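Long-range contacts in ribonuclease J (Methanolobus psychrophilus R15, PDB 5HAB), which probably degrades RNA as an exoribonuclease of the metallo-beta-lactamase and beta-CASP family: residues V260-T265 with G368-F373; R355-E360 with T392-K397. The protein carries 1 engineered substitution. One frame throughout, in Å; residues are numbered along the deposited sequence.

In the fold
Ribonuclease J illustrates how a parallel sheet and the helices on one of its faces are built from separate parts of the chain. Contact 1 pairs strands 262-266 and 370-374, neighbours in the six-stranded parallel sheet of the beta-CASP region; contact 2 joins the ends of helices 352-357 and 381-396, which lie on one face of that sheet. Their centres are 13 Å apart, and they touch directly where I371 and F373 meet L394 and where I263 meets I356. Along the chain the segments alternate: 260-265, 355-360, 368-373, 392-397. Strand 370-374 thus runs between the two helices in sequence, and the two contacts form successive layers of one alpha/beta unit.

Contact 1: V260-T265 with G368-F373; sequences VGMIVT and GDRIIF
V264, I372 and M262 form the apolar centre of one face of this strand pair, with I372 CD1 lying 4.3 Å from V264 CG2 and 4.2 Å from M262 CB. On the other face, I263 and I371 stand abreast, and T265 meets F373. The methyl CG2 of T265 sits over the phenyl face, displaced toward the rim, 4.0 Å from the ring centroid in a CH-pi contact. With OG1 anti to the backbone N (chi1 180°), the hydroxyl is turned to a hydrogen bond with M342 O and the methyl is left for the ring.

Between the faces the main chains pair in parallel register, M262 beside R370 through T265 beside F373. I263 works in both directions, its N donating to R370 O and its O accepting from I372 N, each at 2.9 Å; R370 N to G261 O and T265 N to I372 O extend the ladder.

Toward the polar edge, M262 and R370 run side by side. The sulfur of M262 lies at the guanidinium edge near its plane, accepting weak bonds from R370 NE and from NH2, the latter at 3.3 Å. R370 NH2 has a stronger partner in V251 O. CG1 of V260 packs 3.5 Å from R370 CD, the two side chains crossing at about a right angle. D369 directs OD2 to K335 in a salt bridge and to the amide of E366.

The pair lies within the parallel sheet, strand 262-266 flanked also by 338-342 and strand 370-374 by 400-402. Helix 241-253 packs on V264 and I372, while helices 352-357 and 381-396 cover the face bearing I263, I371, T265 and F373.

Contact 2: R355-E360 with T392-K397; sequences RIANGE and TKLKMK
The methyl of A357 lies alongside helix 381-396, with CB 3.7 Å from L394 CD2 and 4.1 Å from K393 CB. The small side chain is consistent with the close approach of the two helix ends, the CA atoms of A357 and L394 being 5.6 Å apart. L394 reaches the methyl with one branch of its isobutyl group, whereas K393 contributes the base of its chain.

K393 and K397 reach this junction in different ways. K393 is extended beyond CG and crosses the N358 side chain obliquely, its aliphatic part passing close to A357 O. Its ammonium group hydrogen-bonds I64 O of the third subunit, so the lysine bridges the intramolecular packing and a subunit interface. K397 instead bends at its last torsion (chi4 68°), bringing NZ to A357 O at 2.7 Å. The ammonium approaches from above the carbonyl plane, 37° out of it, with a C=O...N angle of 142°. Its positive charge would probably interact favourably with the C-terminal end of the helix dipole.

Two residues on from A357, at G359, the backbone leaves the helical conformation. G359 takes a positive phi, while its N bonds to I356 O and E360 N reaches R355 O at 3.0 Å. These two bonds back into the last turn define a Schellman motif ending helix 352-357. The whole is a meeting of two helix C-termini in the alpha/beta architecture of the beta-CASP region, with K397, just beyond helix 381-396, hydrogen-bonding through its ammonium group to the carbonyl O of A357 near the end of the other helix.

Contact 1: V260-T265 with G368-F373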
loop_
_atom_site.group_PDB
_atom_site.type_symbol
_atom_site.label_atom_id
_atom_site.label_comp_id
_atom_site.label_asym_id
_atom_site.label_seq_id
_atom_site.Cartn_x
_atom_site.Cartn_y
_atom_site.Cartn_z
ATOM N N VAL B 260 23.043 10.181 -26.095
ATOM C CA VAL B 260 22.259 8.955 -26.114
ATOM C C VAL B 260 20.956 9.120 -26.895
ATOM O O VAL B 260 20.486 8.180 -27.534
ATOM C CB VAL B 260 21.974 8.466 -24.682
ATOM C CG1 VAL B 260 21.147 9.485 -23.913
ATOM C CG2 VAL B 260 21.285 7.119 -24.715
ATOM N N GLY B 261 20.373 10.313 -26.851
ATOM C CA GLY B 261 19.047 10.510 -27.406
ATOM C C GLY B 261 17.992 10.487 -26.316
ATOM O O GLY B 261 17.742 9.453 -25.689
ATOM N N MET B 262 17.372 11.640 -26.092
ATOM C CA MET B 262 16.435 11.800 -24.993
ATOM C C MET B 262 15.095 12.366 -25.458
ATOM O O MET B 262 15.045 13.315 -26.240
ATOM C CB MET B 262 17.046 12.706 -23.920
ATOM C CG MET B 262 18.385 12.212 -23.386
ATOM S SD MET B 262 19.164 13.369 -22.244
ATOM C CE MET B 262 19.369 14.793 -23.302
ATOM N N ILE B 263 14.013 11.773 -24.963
ATOM C CA ILE B 263 12.662 12.250 -25.230
ATOM C C ILE B 263 12.069 12.770 -23.931
ATOM O O ILE B 263 12.137 12.087 -22.913
ATOM C CB ILE B 263 11.776 11.136 -25.814
ATOM C CG1 ILE B 263 12.255 10.732 -27.206
ATOM C CG2 ILE B 263 10.316 11.576 -25.848
ATOM C CD1 ILE B 263 11.483 9.575 -27.790
ATOM N N VAL B 264 11.489 13.965 -23.950
ATOM C CA VAL B 264 10.798 14.466 -22.763
ATOM C C VAL B 264 9.296 14.538 -23.023
ATOM O O VAL B 264 8.865 14.953 -24.097
ATOM C CB VAL B 264 11.343 15.836 -22.331
ATOM C CG1 VAL B 264 10.738 16.250 -20.993
ATOM C CG2 VAL B 264 12.858 15.802 -22.247
ATOM N N THR B 265 8.500 14.129 -22.040
ATOM C CA THR B 265 7.050 14.243 -22.149
ATOM C C THR B 265 6.449 14.877 -20.894
ATOM O O THR B 265 6.887 14.609 -19.774
ATOM C CB THR B 265 6.391 12.877 -22.405
ATOM O OG1 THR B 265 4.969 13.038 -22.502
ATOM C CG2 THR B 265 6.720 11.894 -21.284
ATOM N N GLY B 368 19.423 2.111 -24.132
ATOM C CA GLY B 368 20.129 3.253 -23.586
ATOM C C GLY B 368 19.339 4.544 -23.658
ATOM O O GLY B 368 19.531 5.429 -22.826
ATOM N N ASP B 369 18.465 4.655 -24.660
ATOM C CA ASP B 369 17.637 5.850 -24.861
ATOM C C ASP B 369 16.879 6.244 -23.594
ATOM O O ASP B 369 16.352 5.393 -22.876
ATOM C CB ASP B 369 16.654 5.637 -26.016
ATOM C CG ASP B 369 17.320 5.752 -27.377
ATOM O OD1 ASP B 369 18.329 6.483 -27.480
ATOM O OD2 ASP B 369 16.826 5.130 -28.342
ATOM N N ARG B 370 16.846 7.542 -23.318
ATOM C CA ARG B 370 16.273 8.035 -22.075
ATOM C C ARG B 370 14.932 8.777 -22.281
ATOM O O ARG B 370 14.839 9.753 -23.030
ATOM C CB ARG B 370 17.317 8.914 -21.369
ATOM C CG ARG B 370 18.475 8.114 -20.736
ATOM C CD ARG B 370 19.776 8.915 -20.746
ATOM N NE ARG B 370 19.497 10.315 -20.479
ATOM C CZ ARG B 370 19.701 10.906 -19.304
ATOM N NH1 ARG B 370 20.206 10.212 -18.283
ATOM N NH2 ARG B 370 19.406 12.195 -19.148
ATOM N N ILE B 371 13.889 8.274 -21.625
ATOM C CA ILE B 371 12.565 8.883 -21.700
ATOM C C ILE B 371 12.183 9.490 -20.357
ATOM O O ILE B 371 12.051 8.787 -19.354
ATOM C CB ILE B 371 11.526 7.871 -22.189
ATOM C CG1 ILE B 371 12.001 7.291 -23.523
ATOM C CG2 ILE B 371 10.161 8.529 -22.324
ATOM C CD1 ILE B 371 11.077 6.294 -24.133
ATOM N N ILE B 372 12.015 10.808 -20.351
ATOM C CA ILE B 372 11.759 11.553 -19.132
ATOM C C ILE B 372 10.297 11.978 -19.042
ATOM O O ILE B 372 9.838 12.845 -19.790
ATOM C CB ILE B 372 12.677 12.786 -19.039
ATOM C CG1 ILE B 372 14.146 12.362 -18.999
ATOM C CG2 ILE B 372 12.323 13.624 -17.822
ATOM C CD1 ILE B 372 14.859 12.528 -20.318
ATOM N N PHE B 373 9.577 11.356 -18.115
ATOM C CA PHE B 373 8.214 11.738 -17.789
ATOM C C PHE B 373 8.230 12.844 -16.742
ATOM O O PHE B 373 8.383 12.582 -15.554
ATOM C CB PHE B 373 7.421 10.539 -17.270
ATOM C CG PHE B 373 7.187 9.472 -18.296
ATOM C CD1 PHE B 373 8.209 8.615 -18.671
ATOM C CD2 PHE B 373 5.937 9.304 -18.867
ATOM C CE1 PHE B 373 7.995 7.626 -19.611
ATOM C CE2 PHE B 373 5.714 8.314 -19.805
ATOM C CZ PHE B 373 6.744 7.474 -20.178
#

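Contact 2: R355-E360 with T392-K397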
loop_
_atom_site.group_PDB
_atom_site.type_symbol
_atom_site.label_atom_id
_atom_site.label_comp_id
_atom_site.label_asym_id
_atom_site.label_seq_id
_atom_site.Cartn_x
_atom_site.Cartn_y
_atom_site.Cartn_z
ATOM N N ARG B 355 2.683 6.390 -30.013
ATOM C CA ARG B 355 2.834 5.944 -31.391
ATOM C C ARG B 355 4.276 5.506 -31.628
ATOM O O ARG B 355 4.530 4.538 -32.347
ATOM C CB ARG B 355 2.413 7.052 -32.364
ATOM C CG ARG B 355 0.928 6.999 -32.722
ATOM C CD ARG B 355 0.417 8.300 -33.338
ATOM N NE ARG B 355 1.381 8.904 -34.251
ATOM C CZ ARG B 355 1.608 8.476 -35.487
ATOM N NH1 ARG B 355 0.931 7.439 -35.969
ATOM N NH2 ARG B 355 2.512 9.086 -36.243
ATOM N N ILE B 356 5.216 6.215 -31.008
ATOM C CA ILE B 356 6.619 5.819 -31.045
ATOM C C ILE B 356 6.784 4.440 -30.413
ATOM O O ILE B 356 7.522 3.593 -30.921
ATOM C CB ILE B 356 7.508 6.843 -30.327
ATOM C CG1 ILE B 356 7.549 8.161 -31.098
ATOM C CG2 ILE B 356 8.917 6.293 -30.128
ATOM C CD1 ILE B 356 8.520 9.159 -30.507
ATOM N N ALA B 357 6.076 4.215 -29.309
ATOM C CA ALA B 357 6.184 2.961 -28.574
ATOM C C ALA B 357 5.630 1.783 -29.367
ATOM O O ALA B 357 6.068 0.645 -29.189
ATOM C CB ALA B 357 5.472 3.074 -27.238
ATOM N N ASN B 358 4.671 2.053 -30.246
ATOM C CA ASN B 358 4.078 0.992 -31.052
ATOM C C ASN B 358 4.836 0.799 -32.361
ATOM O O ASN B 358 4.494 -0.075 -33.155
ATOM C CB ASN B 358 2.608 1.294 -31.348
ATOM C CG ASN B 358 1.698 0.946 -30.193
ATOM O OD1 ASN B 358 0.852 1.746 -29.795
ATOM N ND2 ASN B 358 1.868 -0.250 -29.641
ATOM N N GLY B 359 5.873 1.604 -32.576
ATOM C CA GLY B 359 6.685 1.482 -33.774
ATOM C C GLY B 359 6.000 2.019 -35.018
ATOM O O GLY B 359 6.402 1.721 -36.142
ATOM N N GLU B 360 4.956 2.813 -34.809
ATOM C CA GLU B 360 4.193 3.407 -35.902
ATOM C C GLU B 360 4.836 4.720 -36.341
ATOM O O GLU B 360 4.146 5.676 -36.695
ATOM C CB GLU B 360 2.748 3.646 -35.468
ATOM C CG GLU B 360 2.095 2.439 -34.818
ATOM C CD GLU B 360 0.778 2.784 -34.159
ATOM O OE1 GLU B 360 0.588 3.965 -33.802
ATOM O OE2 GLU B 360 -0.061 1.876 -33.987
ATOM N N THR B 392 5.987 -0.494 -20.505
ATOM C CA THR B 392 6.386 -1.861 -20.825
ATOM C C THR B 392 6.922 -1.947 -22.252
ATOM O O THR B 392 7.949 -2.581 -22.489
ATOM C CB THR B 392 5.222 -2.857 -20.658
ATOM O OG1 THR B 392 4.758 -2.830 -19.305
ATOM C CG2 THR B 392 5.669 -4.273 -21.002
ATOM N N LYS B 393 6.235 -1.307 -23.200
ATOM C CA LYS B 393 6.712 -1.303 -24.588
ATOM C C LYS B 393 8.062 -0.591 -24.728
ATOM O O LYS B 393 9.007 -1.126 -25.339
ATOM C CB LYS B 393 5.672 -0.655 -25.505
ATOM C CG LYS B 393 4.404 -1.482 -25.653
ATOM C CD LYS B 393 3.311 -0.706 -26.359
ATOM C CE LYS B 393 1.992 -1.450 -26.274
ATOM N NZ LYS B 393 0.852 -0.638 -26.781
ATOM N N LEU B 394 8.155 0.601 -24.140
ATOM C CA LEU B 394 9.385 1.385 -24.214
ATOM C C LEU B 394 10.582 0.645 -23.599
ATOM O O LEU B 394 11.673 0.648 -24.161
ATOM C CB LEU B 394 9.185 2.735 -23.527
ATOM C CG LEU B 394 8.177 3.664 -24.208
ATOM C CD1 LEU B 394 7.894 4.884 -23.348
ATOM C CD2 LEU B 394 8.669 4.076 -25.582
ATOM N N LYS B 395 10.374 0.006 -22.453
ATOM C CA LYS B 395 11.442 -0.750 -21.802
ATOM C C LYS B 395 11.777 -2.007 -22.594
ATOM O O LYS B 395 12.934 -2.412 -22.653
ATOM C CB LYS B 395 11.082 -1.112 -20.357
ATOM C CG LYS B 395 11.282 0.032 -19.377
ATOM C CD LYS B 395 10.958 -0.376 -17.943
ATOM C CE LYS B 395 9.481 -0.684 -17.767
ATOM N NZ LYS B 395 9.113 -0.841 -16.330
ATOM N N MET B 396 10.769 -2.628 -23.203
ATOM C CA MET B 396 11.024 -3.822 -24.002
ATOM C C MET B 396 11.826 -3.450 -25.237
ATOM O O MET B 396 12.438 -4.314 -25.863
ATOM C CB MET B 396 9.725 -4.520 -24.410
ATOM C CG MET B 396 9.114 -5.389 -23.323
ATOM S SD MET B 396 7.560 -6.161 -23.830
ATOM C CE MET B 396 6.991 -5.025 -25.098
ATOM N N LYS B 397 11.848 -2.163 -25.573
ATOM C CA LYS B 397 12.743 -1.711 -26.636
ATOM C C LYS B 397 14.020 -1.095 -26.066
ATOM O O LYS B 397 14.788 -0.458 -26.787
ATOM C CB LYS B 397 12.043 -0.705 -27.553
ATOM C CG LYS B 397 10.959 -1.303 -28.451
ATOM C CD LYS B 397 10.612 -0.355 -29.595
ATOM C CE LYS B 397 9.512 -0.912 -30.489
ATOM N NZ LYS B 397 8.202 -0.963 -29.782
#